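Local coordinates for protein esterase TesA (Pseudomonas aeruginosa, PDB 4JGG) that hydrolyses carboxylic esters, preferring Tween detergents and short-chain p-nitrophenyl esters, and has lysophospholipase and weak thioesterase activity, at residues 64-76 against 96-110. Sequence-based numbering, arbitrary orientation.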
loop_
_atom_site.group_PDB
_atom_site.type_symbol
_atom_site.label_atom_id
_atom_site.label_comp_id
_atom_site.label_asym_id
_atom_site.label_seq_id
_atom_site.Cartn_x
_atom_site.Cartn_y
_atom_site.Cartn_z
ATOM N N SER A 64 6.606 -0.216 -6.905
ATOM C CA SER A 64 7.020 0.047 -5.517
ATOM C C SER A 64 8.534 0.217 -5.379
ATOM O O SER A 64 9.308 -0.554 -5.957
ATOM C CB SER A 64 6.503 -1.063 -4.594
ATOM O OG SER A 64 5.106 -1.215 -4.772
ATOM N N ILE A 65 8.949 1.217 -4.596
ATOM C CA ILE A 65 10.362 1.519 -4.424
ATOM C C ILE A 65 10.709 1.739 -2.952
ATOM O O ILE A 65 10.105 2.571 -2.279
ATOM C CB ILE A 65 10.756 2.797 -5.179
ATOM C CG1 ILE A 65 10.380 2.693 -6.664
ATOM C CG2 ILE A 65 12.247 3.082 -5.012
ATOM C CD1 ILE A 65 10.802 3.920 -7.459
ATOM N N SER A 66 11.693 1.004 -2.458
ATOM C CA SER A 66 12.173 1.228 -1.094
ATOM C C SER A 66 12.560 2.691 -0.900
ATOM O O SER A 66 13.162 3.292 -1.777
ATOM C CB SER A 66 13.384 0.343 -0.807
ATOM O OG SER A 66 13.020 -1.026 -0.892
ATOM N N GLY A 67 12.205 3.256 0.251
ATOM C CA GLY A 67 12.596 4.613 0.595
ATOM C C GLY A 67 11.534 5.643 0.260
ATOM O O GLY A 67 11.649 6.818 0.628
ATOM N N ASP A 68 10.479 5.212 -0.426
ATOM C CA ASP A 68 9.496 6.172 -0.930
ATOM C C ASP A 68 8.596 6.715 0.185
ATOM O O ASP A 68 8.370 6.049 1.192
ATOM C CB ASP A 68 8.668 5.561 -2.067
ATOM C CG ASP A 68 8.144 6.606 -3.046
ATOM O OD1 ASP A 68 8.656 7.740 -3.060
ATOM O OD2 ASP A 68 7.217 6.288 -3.824
ATOM N N THR A 69 8.093 7.926 -0.011
ATOM C CA THR A 69 7.280 8.622 0.978
ATOM C C THR A 69 6.022 9.109 0.289
ATOM O O THR A 69 5.918 9.016 -0.922
ATOM C CB THR A 69 8.006 9.885 1.505
ATOM O OG1 THR A 69 8.402 10.706 0.397
ATOM C CG2 THR A 69 9.228 9.529 2.337
ATOM N N SER A 70 5.076 9.664 1.046
ATOM C CA SER A 70 3.866 10.202 0.418
ATOM C C SER A 70 4.209 11.307 -0.584
ATOM O O SER A 70 3.608 11.394 -1.653
ATOM C CB SER A 70 2.872 10.713 1.465
ATOM O OG SER A 70 3.399 11.831 2.156
ATOM N N ALA A 71 5.193 12.137 -0.254
ATOM C CA ALA A 71 5.596 13.198 -1.177
ATOM C C ALA A 71 6.223 12.612 -2.436
ATOM O O ALA A 71 5.961 13.085 -3.538
ATOM C CB ALA A 71 6.548 14.162 -0.499
ATOM N N GLY A 72 7.046 11.582 -2.272
ATOM C CA GLY A 72 7.694 10.933 -3.404
ATOM C C GLY A 72 6.713 10.235 -4.337
ATOM O O GLY A 72 6.825 10.337 -5.562
ATOM N N GLY A 73 5.741 9.538 -3.767
ATOM C CA GLY A 73 4.728 8.873 -4.567
ATOM C C GLY A 73 3.877 9.872 -5.339
ATOM O O GLY A 73 3.523 9.644 -6.504
ATOM N N LEU A 74 3.555 10.990 -4.691
ATOM C CA LEU A 74 2.779 12.042 -5.325
ATOM C C LEU A 74 3.559 12.626 -6.512
ATOM O O LEU A 74 3.012 12.798 -7.595
ATOM C CB LEU A 74 2.430 13.129 -4.308
ATOM C CG LEU A 74 1.706 14.377 -4.818
ATOM C CD1 LEU A 74 0.369 14.039 -5.454
ATOM C CD2 LEU A 74 1.533 15.419 -3.694
ATOM N N ALA A 75 4.840 12.914 -6.294
ATOM C CA ALA A 75 5.690 13.445 -7.354
ATOM C C ALA A 75 5.771 12.516 -8.580
ATOM O O ALA A 75 5.788 13.000 -9.711
ATOM C CB ALA A 75 7.079 13.738 -6.820
ATOM N N ARG A 76 5.816 11.201 -8.356
ATOM C CA ARG A 76 6.051 10.237 -9.440
ATOM C C ARG A 76 4.784 9.579 -10.011
ATOM O O ARG A 76 4.841 8.891 -11.029
ATOM C CB ARG A 76 7.078 9.164 -9.034
ATOM C CG ARG A 76 6.607 8.201 -7.922
ATOM C CD ARG A 76 7.760 7.297 -7.488
ATOM N NE ARG A 76 7.392 6.316 -6.471
ATOM C CZ ARG A 76 7.099 5.042 -6.724
ATOM N NH1 ARG A 76 7.103 4.590 -7.972
ATOM N NH2 ARG A 76 6.800 4.221 -5.734
ATOM N N ASN A 96 6.915 5.266 5.606
ATOM C CA ASN A 96 8.155 6.012 5.826
ATOM C C ASN A 96 7.918 7.367 6.453
ATOM O O ASN A 96 8.690 7.789 7.295
ATOM C CB ASN A 96 8.985 6.119 4.543
ATOM C CG ASN A 96 9.644 4.805 4.189
ATOM O OD1 ASN A 96 10.218 4.149 5.057
ATOM N ND2 ASN A 96 9.523 4.384 2.925
ATOM N N ASP A 97 6.832 8.032 6.077
ATOM C CA ASP A 97 6.496 9.307 6.706
ATOM C C ASP A 97 6.387 9.140 8.217
ATOM O O ASP A 97 6.824 9.994 8.969
ATOM C CB ASP A 97 5.175 9.866 6.177
ATOM C CG ASP A 97 5.215 10.147 4.683
ATOM O OD1 ASP A 97 5.689 9.278 3.924
ATOM O OD2 ASP A 97 4.789 11.246 4.285
ATOM N N GLY A 98 5.786 8.046 8.665
ATOM C CA GLY A 98 5.650 7.815 10.091
ATOM C C GLY A 98 6.939 7.380 10.752
ATOM O O GLY A 98 7.297 7.838 11.839
ATOM N N LEU A 99 7.646 6.477 10.094
ATOM C CA LEU A 99 8.866 5.920 10.637
ATOM C C LEU A 99 9.925 7.016 10.789
ATOM O O LEU A 99 10.832 6.907 11.623
ATOM C CB LEU A 99 9.367 4.814 9.716
ATOM C CG LEU A 99 10.435 3.874 10.250
ATOM C CD1 LEU A 99 9.823 2.920 11.244
ATOM C CD2 LEU A 99 11.070 3.123 9.085
ATOM N N ARG A 100 9.788 8.070 9.985
ATOM C CA ARG A 100 10.687 9.221 10.012
ATOM C C ARG A 100 10.236 10.337 10.943
ATOM O O ARG A 100 10.971 11.287 11.173
ATOM C CB ARG A 100 10.820 9.822 8.615
ATOM C CG ARG A 100 11.530 8.945 7.620
ATOM C CD ARG A 100 11.757 9.696 6.340
ATOM N NE ARG A 100 11.789 8.778 5.219
ATOM C CZ ARG A 100 12.058 9.119 3.965
ATOM N NH1 ARG A 100 12.328 10.384 3.652
ATOM N NH2 ARG A 100 12.058 8.180 3.023
ATOM N N GLY A 101 9.028 10.252 11.469
ATOM C CA GLY A 101 8.543 11.318 12.327
ATOM C C GLY A 101 8.211 12.566 11.537
ATOM O O GLY A 101 8.377 13.690 12.015
ATOM N N MET A 102 7.752 12.376 10.304
ATOM C CA MET A 102 7.332 13.512 9.488
ATOM C C MET A 102 5.947 13.926 9.953
ATOM O O MET A 102 5.355 13.261 10.796
ATOM C CB MET A 102 7.331 13.131 8.003
ATOM C CG MET A 102 8.684 12.577 7.566
ATOM S SD MET A 102 8.882 12.169 5.821
ATOM C CE MET A 102 8.460 13.700 5.013
ATOM N N ALA A 103 5.428 15.015 9.409
ATOM C CA ALA A 103 4.144 15.539 9.872
ATOM C C ALA A 103 2.971 14.718 9.315
ATOM O O ALA A 103 2.905 14.444 8.124
ATOM C CB ALA A 103 4.005 17.003 9.491
ATOM N N PRO A 104 2.053 14.306 10.193
ATOM C CA PRO A 104 0.841 13.590 9.795
ATOM C C PRO A 104 -0.032 14.379 8.829
ATOM O O PRO A 104 -0.747 13.780 8.031
ATOM C CB PRO A 104 0.101 13.410 11.120
ATOM C CG PRO A 104 1.170 13.400 12.140
ATOM C CD PRO A 104 2.211 14.354 11.657
ATOM N N ALA A 105 0.008 15.705 8.905
ATOM C CA ALA A 105 -0.867 16.520 8.064
ATOM C C ALA A 105 -0.416 16.501 6.606
ATOM O O ALA A 105 -1.247 16.442 5.693
ATOM C CB ALA A 105 -0.944 17.941 8.588
ATOM N N GLN A 106 0.900 16.547 6.388
ATOM C CA GLN A 106 1.445 16.489 5.033
ATOM C C GLN A 106 1.199 15.123 4.390
ATOM O O GLN A 106 1.074 15.018 3.166
ATOM C CB GLN A 106 2.940 16.859 5.008
ATOM C CG GLN A 106 3.841 16.030 5.941
ATOM C CD GLN A 106 4.448 14.798 5.258
ATOM O OE1 GLN A 106 4.788 14.833 4.068
ATOM N NE2 GLN A 106 4.592 13.715 6.012
ATOM N N LEU A 107 1.129 14.081 5.213
ATOM C CA LEU A 107 0.784 12.744 4.731
ATOM C C LEU A 107 -0.625 12.768 4.177
ATOM O O LEU A 107 -0.891 12.271 3.077
ATOM C CB LEU A 107 0.863 11.714 5.861
ATOM C CG LEU A 107 0.409 10.298 5.490
ATOM C CD1 LEU A 107 1.229 9.722 4.331
ATOM C CD2 LEU A 107 0.446 9.358 6.693
ATOM N N GLN A 108 -1.531 13.356 4.949
ATOM C CA GLN A 108 -2.934 13.425 4.566
ATOM C C GLN A 108 -3.080 14.205 3.262
ATOM O O GLN A 108 -3.847 13.830 2.382
ATOM C CB GLN A 108 -3.756 14.073 5.686
ATOM C CG GLN A 108 -5.230 13.682 5.675
ATOM C CD GLN A 108 -6.003 14.351 4.555
ATOM O OE1 GLN A 108 -5.527 15.306 3.943
ATOM N NE2 GLN A 108 -7.207 13.850 4.281
ATOM N N GLN A 109 -2.327 15.289 3.133
ATOM C CA GLN A 109 -2.381 16.113 1.928
ATOM C C GLN A 109 -1.874 15.367 0.683
ATOM O O GLN A 109 -2.537 15.320 -0.364
ATOM C CB GLN A 109 -1.554 17.384 2.153
ATOM C CG GLN A 109 -1.566 18.370 0.992
ATOM C CD GLN A 109 -0.559 19.493 1.187
ATOM O OE1 GLN A 109 0.625 19.245 1.433
ATOM N NE2 GLN A 109 -1.027 20.732 1.092
ATOM N N ASN A 110 -0.680 14.802 0.800
ATOM C CA ASN A 110 -0.073 14.054 -0.287
ATOM C C ASN A 110 -0.896 12.847 -0.747
ATOM O O ASN A 110 -1.108 12.658 -1.941
ATOM C CB ASN A 110 1.334 13.614 0.104
ATOM C CG ASN A 110 2.281 14.783 0.259
ATOM O OD1 ASN A 110 2.081 15.839 -0.350
ATOM N ND2 ASN A 110 3.327 14.601 1.069
HETATM O O HOH W 1 6.045 5.187 2.765
HETATM O O HOH W 2 6.205 12.738 2.419
#
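S70, D97 and N110 centre a polar contact that ties the first turn of helix 70-84, and the loop before it, to helices 95-99 and 104-121. D97 has an oxygen for each donor of S70: OD1 takes S70 N (3.0 Å) through its syn lone pair, and S70 OG donates to D97 OD2 (2.6 Å), on the syn side but 29° out of the carboxylate plane. Serine suits position 70, small enough to fit as a knob among D97, Q106, L107 and N110. Its OG, between backbone N and carbonyl carbon (chi1 66°), also accepts from N110 ND2 (3.0 Å), lying almost in the plane of the N110 amide. Q106 NE2 reaches D97 OD2 from the anti side. The axes of 70-76 and 104-110 run nearly parallel, 21° apart and 9.2 Å at closest approach; the L74 CD2 methyl rests against N110 OD1 (3.4 Å), the side chains crossing at about a right angle. Threonine serves doubly at the N-cap: T69 OG1 accepts G72 N, and CG2 sits over the rim of one face of the R100 guanidinium. N96 lends an amide N-H, ND2 bonding D68 O (2.7 Å) almost straight. G67 has positive phi in the type II turn I65-D68, where a CB would jam against the preceding carbonyl O. G67 and N96 are probably the oxyanion-hole glycine and asparagine of the SGNH hydrolases, alongside the probable nucleophile S30.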